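Local structure of endoglycosidase (Bacteroides thetaiotaomicron, 6Q64) at residues A[304-318]-A[346-359]. The protein probably hydrolyses O-glycosidic bonds of complex N-glycans as a glycoside hydrolase family 18 endoglycosidase. The protein carries 1 engineered substitution. Numbering follows the deposited sequence.
Sequences ELNSMEGNQILDYAT and KWLRKALYFGNQVY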
loop_
_atom_site.group_PDB
_atom_site.type_symbol
_atom_site.label_atom_id
_atom_site.label_comp_id
_atom_site.label_asym_id
_atom_site.label_seq_id
_atom_site.Cartn_x
_atom_site.Cartn_y
_atom_site.Cartn_z
ATOM N N GLU A 304 14.869 -25.046 1.612
ATOM C CA GLU A 304 16.105 -24.310 1.988
ATOM C C GLU A 304 15.772 -23.037 2.786
ATOM O O GLU A 304 16.558 -22.670 3.651
ATOM C CB GLU A 304 16.975 -24.051 0.757
ATOM C CG GLU A 304 16.467 -22.992 -0.173
ATOM C CD GLU A 304 15.477 -23.483 -1.216
ATOM O OE1 GLU A 304 15.233 -22.690 -2.130
ATOM O OE2 GLU A 304 14.929 -24.643 -1.109
ATOM N N LEU A 305 14.622 -22.414 2.566
ATOM C CA LEU A 305 14.168 -21.249 3.374
ATOM C C LEU A 305 13.877 -21.637 4.836
ATOM O O LEU A 305 13.797 -20.717 5.644
ATOM C CB LEU A 305 12.908 -20.649 2.745
ATOM C CG LEU A 305 13.112 -19.394 1.907
ATOM C CD1 LEU A 305 14.246 -19.557 0.904
ATOM C CD2 LEU A 305 11.818 -19.020 1.198
ATOM N N ASN A 306 13.660 -22.913 5.181
ATOM C CA ASN A 306 13.165 -23.286 6.541
ATOM C C ASN A 306 14.333 -23.491 7.532
ATOM O O ASN A 306 14.077 -23.611 8.735
ATOM C CB ASN A 306 12.230 -24.506 6.497
ATOM C CG ASN A 306 11.011 -24.293 5.627
ATOM O OD1 ASN A 306 10.389 -23.223 5.636
ATOM N ND2 ASN A 306 10.659 -25.322 4.879
ATOM N N SER A 307 15.572 -23.523 7.050
ATOM C CA SER A 307 16.798 -23.557 7.889
ATOM C C SER A 307 17.207 -22.148 8.340
ATOM O O SER A 307 18.169 -22.021 9.092
ATOM C CB SER A 307 17.903 -24.219 7.118
ATOM O OG SER A 307 18.178 -23.482 5.934
HETATM N N MSE A 308 16.444 -21.127 7.906
HETATM C CA MSE A 308 16.802 -19.717 7.964
HETATM C C MSE A 308 15.716 -18.930 8.700
HETATM O O MSE A 308 14.536 -19.108 8.460
HETATM C CB MSE A 308 16.830 -19.127 6.550
HETATM C CG MSE A 308 18.176 -18.997 5.830
HETATM SE SE MSE A 308 17.578 -18.356 4.008
HETATM C CE MSE A 308 19.021 -19.139 2.881
ATOM N N GLU A 309 16.104 -17.972 9.537
ATOM C CA GLU A 309 15.135 -17.134 10.223
ATOM C C GLU A 309 14.491 -16.196 9.187
ATOM O O GLU A 309 15.183 -15.839 8.204
ATOM C CB GLU A 309 15.885 -16.449 11.370
ATOM C CG GLU A 309 15.269 -15.155 11.887
ATOM C CD GLU A 309 15.964 -14.588 13.122
ATOM O OE1 GLU A 309 17.092 -14.051 13.002
ATOM O OE2 GLU A 309 15.386 -14.728 14.203
ATOM N N GLY A 310 13.232 -15.795 9.386
ATOM C CA GLY A 310 12.533 -14.842 8.485
ATOM C C GLY A 310 11.883 -15.502 7.254
ATOM O O GLY A 310 11.651 -14.793 6.204
ATOM N N ASN A 311 11.563 -16.801 7.348
ATOM C CA ASN A 311 11.150 -17.617 6.178
ATOM C C ASN A 311 9.737 -17.198 5.715
ATOM O O ASN A 311 9.518 -17.285 4.523
ATOM C CB ASN A 311 11.393 -19.112 6.414
ATOM C CG ASN A 311 10.498 -19.694 7.467
ATOM O OD1 ASN A 311 9.950 -18.952 8.273
ATOM N ND2 ASN A 311 10.321 -21.009 7.442
ATOM N N GLN A 312 8.873 -16.644 6.571
ATOM C CA GLN A 312 7.575 -16.015 6.176
ATOM C C GLN A 312 7.869 -14.960 5.117
ATOM O O GLN A 312 7.495 -15.170 3.965
ATOM C CB GLN A 312 6.783 -15.429 7.355
ATOM C CG GLN A 312 5.416 -14.850 6.997
ATOM C CD GLN A 312 4.477 -14.594 8.165
ATOM O OE1 GLN A 312 4.621 -13.691 9.002
ATOM N NE2 GLN A 312 3.424 -15.377 8.210
ATOM N N ILE A 313 8.546 -13.870 5.440
ATOM C CA ILE A 313 8.711 -12.745 4.463
ATOM C C ILE A 313 9.502 -13.208 3.226
ATOM O O ILE A 313 9.369 -12.602 2.142
ATOM C CB ILE A 313 9.349 -11.504 5.109
ATOM C CG1 ILE A 313 9.213 -10.288 4.184
ATOM C CG2 ILE A 313 10.790 -11.789 5.499
ATOM C CD1 ILE A 313 9.292 -8.948 4.881
ATOM N N LEU A 314 10.322 -14.237 3.329
ATOM C CA LEU A 314 11.183 -14.565 2.167
ATOM C C LEU A 314 10.380 -15.460 1.241
ATOM O O LEU A 314 10.575 -15.343 0.015
ATOM C CB LEU A 314 12.481 -15.238 2.625
ATOM C CG LEU A 314 13.353 -14.414 3.570
ATOM C CD1 LEU A 314 14.557 -15.216 4.008
ATOM C CD2 LEU A 314 13.788 -13.127 2.910
ATOM N N ASP A 315 9.540 -16.326 1.829
ATOM C CA ASP A 315 8.603 -17.170 1.064
ATOM C C ASP A 315 7.710 -16.237 0.263
ATOM O O ASP A 315 7.568 -16.442 -0.962
ATOM C CB ASP A 315 7.767 -18.070 1.966
ATOM C CG ASP A 315 6.970 -19.103 1.188
ATOM O OD1 ASP A 315 7.572 -19.770 0.286
ATOM O OD2 ASP A 315 5.749 -19.195 1.463
ATOM N N TYR A 316 7.167 -15.222 0.933
ATOM C CA TYR A 316 6.231 -14.269 0.290
ATOM C C TYR A 316 6.920 -13.657 -0.937
ATOM O O TYR A 316 6.426 -13.671 -2.061
ATOM C CB TYR A 316 5.734 -13.235 1.296
ATOM C CG TYR A 316 4.780 -13.753 2.337
ATOM C CD1 TYR A 316 4.674 -15.103 2.653
ATOM C CD2 TYR A 316 3.958 -12.885 3.029
ATOM C CE1 TYR A 316 3.788 -15.574 3.627
ATOM C CE2 TYR A 316 3.094 -13.326 4.030
ATOM C CZ TYR A 316 3.023 -14.671 4.344
ATOM O OH TYR A 316 2.174 -15.098 5.318
ATOM N N ALA A 317 8.109 -13.131 -0.745
ATOM C CA ALA A 317 8.785 -12.363 -1.811
ATOM C C ALA A 317 9.050 -13.270 -3.007
ATOM O O ALA A 317 9.177 -12.708 -4.090
ATOM C CB ALA A 317 10.069 -11.761 -1.286
ATOM N N THR A 318 9.209 -14.578 -2.800
ATOM C CA THR A 318 9.652 -15.509 -3.866
ATOM C C THR A 318 8.485 -16.410 -4.317
ATOM O O THR A 318 8.791 -17.436 -4.976
ATOM C CB THR A 318 10.802 -16.402 -3.401
ATOM O OG1 THR A 318 10.293 -17.142 -2.304
ATOM C CG2 THR A 318 12.033 -15.639 -2.975
ATOM N N LYS A 346 16.435 -4.746 7.543
ATOM C CA LYS A 346 17.094 -6.043 7.279
ATOM C C LYS A 346 16.166 -6.870 6.394
ATOM O O LYS A 346 16.598 -7.318 5.311
ATOM C CB LYS A 346 17.370 -6.762 8.606
ATOM C CG LYS A 346 18.075 -8.104 8.492
ATOM C CD LYS A 346 18.134 -8.813 9.802
ATOM C CE LYS A 346 18.829 -10.158 9.750
ATOM N NZ LYS A 346 18.610 -10.910 11.023
ATOM N N TRP A 347 14.943 -7.067 6.879
ATOM C CA TRP A 347 14.028 -8.120 6.386
ATOM C C TRP A 347 13.433 -7.671 5.059
ATOM O O TRP A 347 13.563 -8.388 4.061
ATOM C CB TRP A 347 12.968 -8.406 7.437
ATOM C CG TRP A 347 13.574 -9.061 8.634
ATOM C CD1 TRP A 347 13.566 -8.606 9.915
ATOM C CD2 TRP A 347 14.301 -10.295 8.659
ATOM N NE1 TRP A 347 14.194 -9.493 10.746
ATOM C CE2 TRP A 347 14.673 -10.529 10.000
ATOM C CE3 TRP A 347 14.631 -11.248 7.688
ATOM C CZ2 TRP A 347 15.391 -11.657 10.387
ATOM C CZ3 TRP A 347 15.348 -12.361 8.065
ATOM C CH2 TRP A 347 15.744 -12.545 9.397
ATOM N N LEU A 348 12.870 -6.473 5.022
ATOM C CA LEU A 348 12.368 -5.938 3.741
ATOM C C LEU A 348 13.470 -6.002 2.661
ATOM O O LEU A 348 13.181 -6.486 1.560
ATOM C CB LEU A 348 11.827 -4.527 3.965
ATOM C CG LEU A 348 11.038 -3.960 2.788
ATOM C CD1 LEU A 348 9.839 -4.843 2.439
ATOM C CD2 LEU A 348 10.589 -2.532 3.078
ATOM N N ARG A 349 14.695 -5.554 2.935
ATOM C CA ARG A 349 15.773 -5.467 1.904
ATOM C C ARG A 349 16.140 -6.870 1.379
ATOM O O ARG A 349 16.379 -7.065 0.140
ATOM C CB ARG A 349 17.019 -4.849 2.527
ATOM C CG ARG A 349 17.176 -3.355 2.317
ATOM C CD ARG A 349 18.581 -2.955 2.736
ATOM N NE ARG A 349 18.576 -1.701 3.459
ATOM C CZ ARG A 349 18.555 -0.504 2.884
ATOM N NH1 ARG A 349 18.555 -0.388 1.563
ATOM N NH2 ARG A 349 18.552 0.586 3.638
ATOM N N LYS A 350 16.269 -7.793 2.321
ATOM C CA LYS A 350 16.596 -9.193 2.038
ATOM C C LYS A 350 15.468 -9.767 1.180
ATOM O O LYS A 350 15.757 -10.337 0.109
ATOM C CB LYS A 350 16.736 -9.976 3.343
ATOM C CG LYS A 350 17.562 -11.249 3.226
ATOM C CD LYS A 350 17.651 -11.949 4.534
ATOM C CE LYS A 350 19.067 -12.339 4.884
ATOM N NZ LYS A 350 19.425 -13.609 4.194
ATOM N N ALA A 351 14.228 -9.612 1.642
ATOM C CA ALA A 351 13.027 -10.151 0.972
ATOM C C ALA A 351 13.067 -9.710 -0.487
ATOM O O ALA A 351 13.103 -10.591 -1.346
ATOM C CB ALA A 351 11.782 -9.704 1.674
ATOM N N LEU A 352 13.194 -8.413 -0.765
ATOM C CA LEU A 352 13.195 -7.895 -2.167
ATOM C C LEU A 352 14.425 -8.369 -2.931
ATOM O O LEU A 352 14.344 -8.443 -4.148
ATOM C CB LEU A 352 13.087 -6.376 -2.147
ATOM C CG LEU A 352 11.809 -5.914 -1.459
ATOM C CD1 LEU A 352 11.731 -4.418 -1.347
ATOM C CD2 LEU A 352 10.601 -6.447 -2.224
ATOM N N TYR A 353 15.500 -8.714 -2.240
ATOM C CA TYR A 353 16.719 -9.235 -2.886
ATOM C C TYR A 353 16.422 -10.676 -3.303
ATOM O O TYR A 353 16.827 -11.119 -4.399
ATOM C CB TYR A 353 17.923 -9.110 -1.946
ATOM C CG TYR A 353 19.125 -9.921 -2.388
ATOM C CD1 TYR A 353 19.851 -9.554 -3.513
ATOM C CD2 TYR A 353 19.545 -11.035 -1.672
ATOM C CE1 TYR A 353 20.932 -10.311 -3.953
ATOM C CE2 TYR A 353 20.621 -11.791 -2.095
ATOM C CZ TYR A 353 21.302 -11.449 -3.253
ATOM O OH TYR A 353 22.387 -12.183 -3.644
ATOM N N PHE A 354 15.728 -11.404 -2.428
ATOM C CA PHE A 354 15.293 -12.809 -2.678
ATOM C C PHE A 354 14.277 -12.805 -3.850
ATOM O O PHE A 354 14.524 -13.440 -4.858
ATOM C CB PHE A 354 14.842 -13.449 -1.355
ATOM C CG PHE A 354 15.952 -14.151 -0.612
ATOM C CD1 PHE A 354 17.150 -13.511 -0.340
ATOM C CD2 PHE A 354 15.823 -15.460 -0.193
ATOM C CE1 PHE A 354 18.176 -14.171 0.324
ATOM C CE2 PHE A 354 16.855 -16.119 0.455
ATOM C CZ PHE A 354 18.026 -15.468 0.725
ATOM N N GLY A 355 13.261 -11.955 -3.795
ATOM C CA GLY A 355 12.202 -11.865 -4.810
ATOM C C GLY A 355 12.684 -11.451 -6.188
ATOM O O GLY A 355 12.108 -11.944 -7.176
ATOM N N ASN A 356 13.696 -10.593 -6.265
ATOM C CA ASN A 356 14.113 -9.912 -7.517
ATOM C C ASN A 356 15.472 -10.422 -8.010
ATOM O O ASN A 356 15.747 -10.196 -9.172
ATOM C CB ASN A 356 14.088 -8.403 -7.321
ATOM C CG ASN A 356 12.670 -7.903 -7.195
ATOM O OD1 ASN A 356 11.943 -7.919 -8.178
ATOM N ND2 ASN A 356 12.244 -7.517 -5.998
ATOM N N GLN A 357 16.307 -11.085 -7.205
ATOM C CA GLN A 357 17.608 -11.565 -7.737
ATOM C C GLN A 357 17.817 -13.023 -7.439
ATOM O O GLN A 357 18.180 -13.723 -8.402
ATOM C CB GLN A 357 18.804 -10.820 -7.177
ATOM C CG GLN A 357 18.875 -9.441 -7.791
ATOM C CD GLN A 357 19.941 -8.524 -7.233
ATOM O OE1 GLN A 357 21.123 -8.915 -7.074
ATOM N NE2 GLN A 357 19.499 -7.280 -7.026
ATOM N N VAL A 358 17.680 -13.434 -6.180
ATOM C CA VAL A 358 18.108 -14.809 -5.791
ATOM C C VAL A 358 17.234 -15.798 -6.577
ATOM O O VAL A 358 17.782 -16.719 -7.162
ATOM C CB VAL A 358 18.044 -15.046 -4.269
ATOM C CG1 VAL A 358 18.483 -16.452 -3.902
ATOM C CG2 VAL A 358 18.859 -14.019 -3.488
ATOM N N TYR A 359 15.924 -15.549 -6.615
ATOM C CA TYR A 359 14.881 -16.393 -7.229
ATOM C C TYR A 359 14.127 -15.578 -8.269
ATOM O O TYR A 359 13.001 -15.150 -8.050
ATOM C CB TYR A 359 13.901 -16.878 -6.168
ATOM C CG TYR A 359 14.484 -17.774 -5.116
ATOM C CD1 TYR A 359 15.050 -17.257 -3.961
ATOM C CD2 TYR A 359 14.403 -19.145 -5.233
ATOM C CE1 TYR A 359 15.572 -18.090 -2.976
ATOM C CE2 TYR A 359 14.938 -19.990 -4.270
ATOM C CZ TYR A 359 15.530 -19.465 -3.138
ATOM O OH TYR A 359 16.001 -20.303 -2.182
#
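With CG of Tyr359 anti to its carbonyl carbon (chi1 -64°), the phenol reaches back across the contact toward Glu304, whose chain, bent at chi2 (-86°), brings its carboxylate to the ring edge. Tyr359 OH donates to the anti lone pair of Glu304 OE1 at 2.5 Å, carboxylate and ring nearly coplanar. Leu305 CD1 lies beside the same hydroxyl, and Thr318 CG2 packs obliquely against the ring, 3.6 Å from Tyr359 CD1. A phenylalanine in place of Tyr359 would probably leave the Glu304 carboxylate without its hydroxyl partner and free to swing away. Leu314 CD2 covers one face of Phe354 and rests 3.6 Å from Ala351 CA; Leu305 CD1 meets that ring at its edge, and the selenium of Met308, a selenomethionine, adds an oblique Met-aromatic contact. Small residues let the backbones close in, Ala317 O coming 3.2 Å from Gly355 CA. Toward the N-terminal ends of both helices, Gly310 CA makes an off-centre CH-pi contact with the six-membered ring of Trp347, the indole sitting so close that no room is left for a CB beside Trp347 CZ3. Helices 311-317 and 346-358 run at 33° with axes 8.2 Å apart, packed on the outside of the TIM barrel: Ile313 touches strands 280-285 and 329-333, while Ala351 rests on Ile330 of strand 329-333.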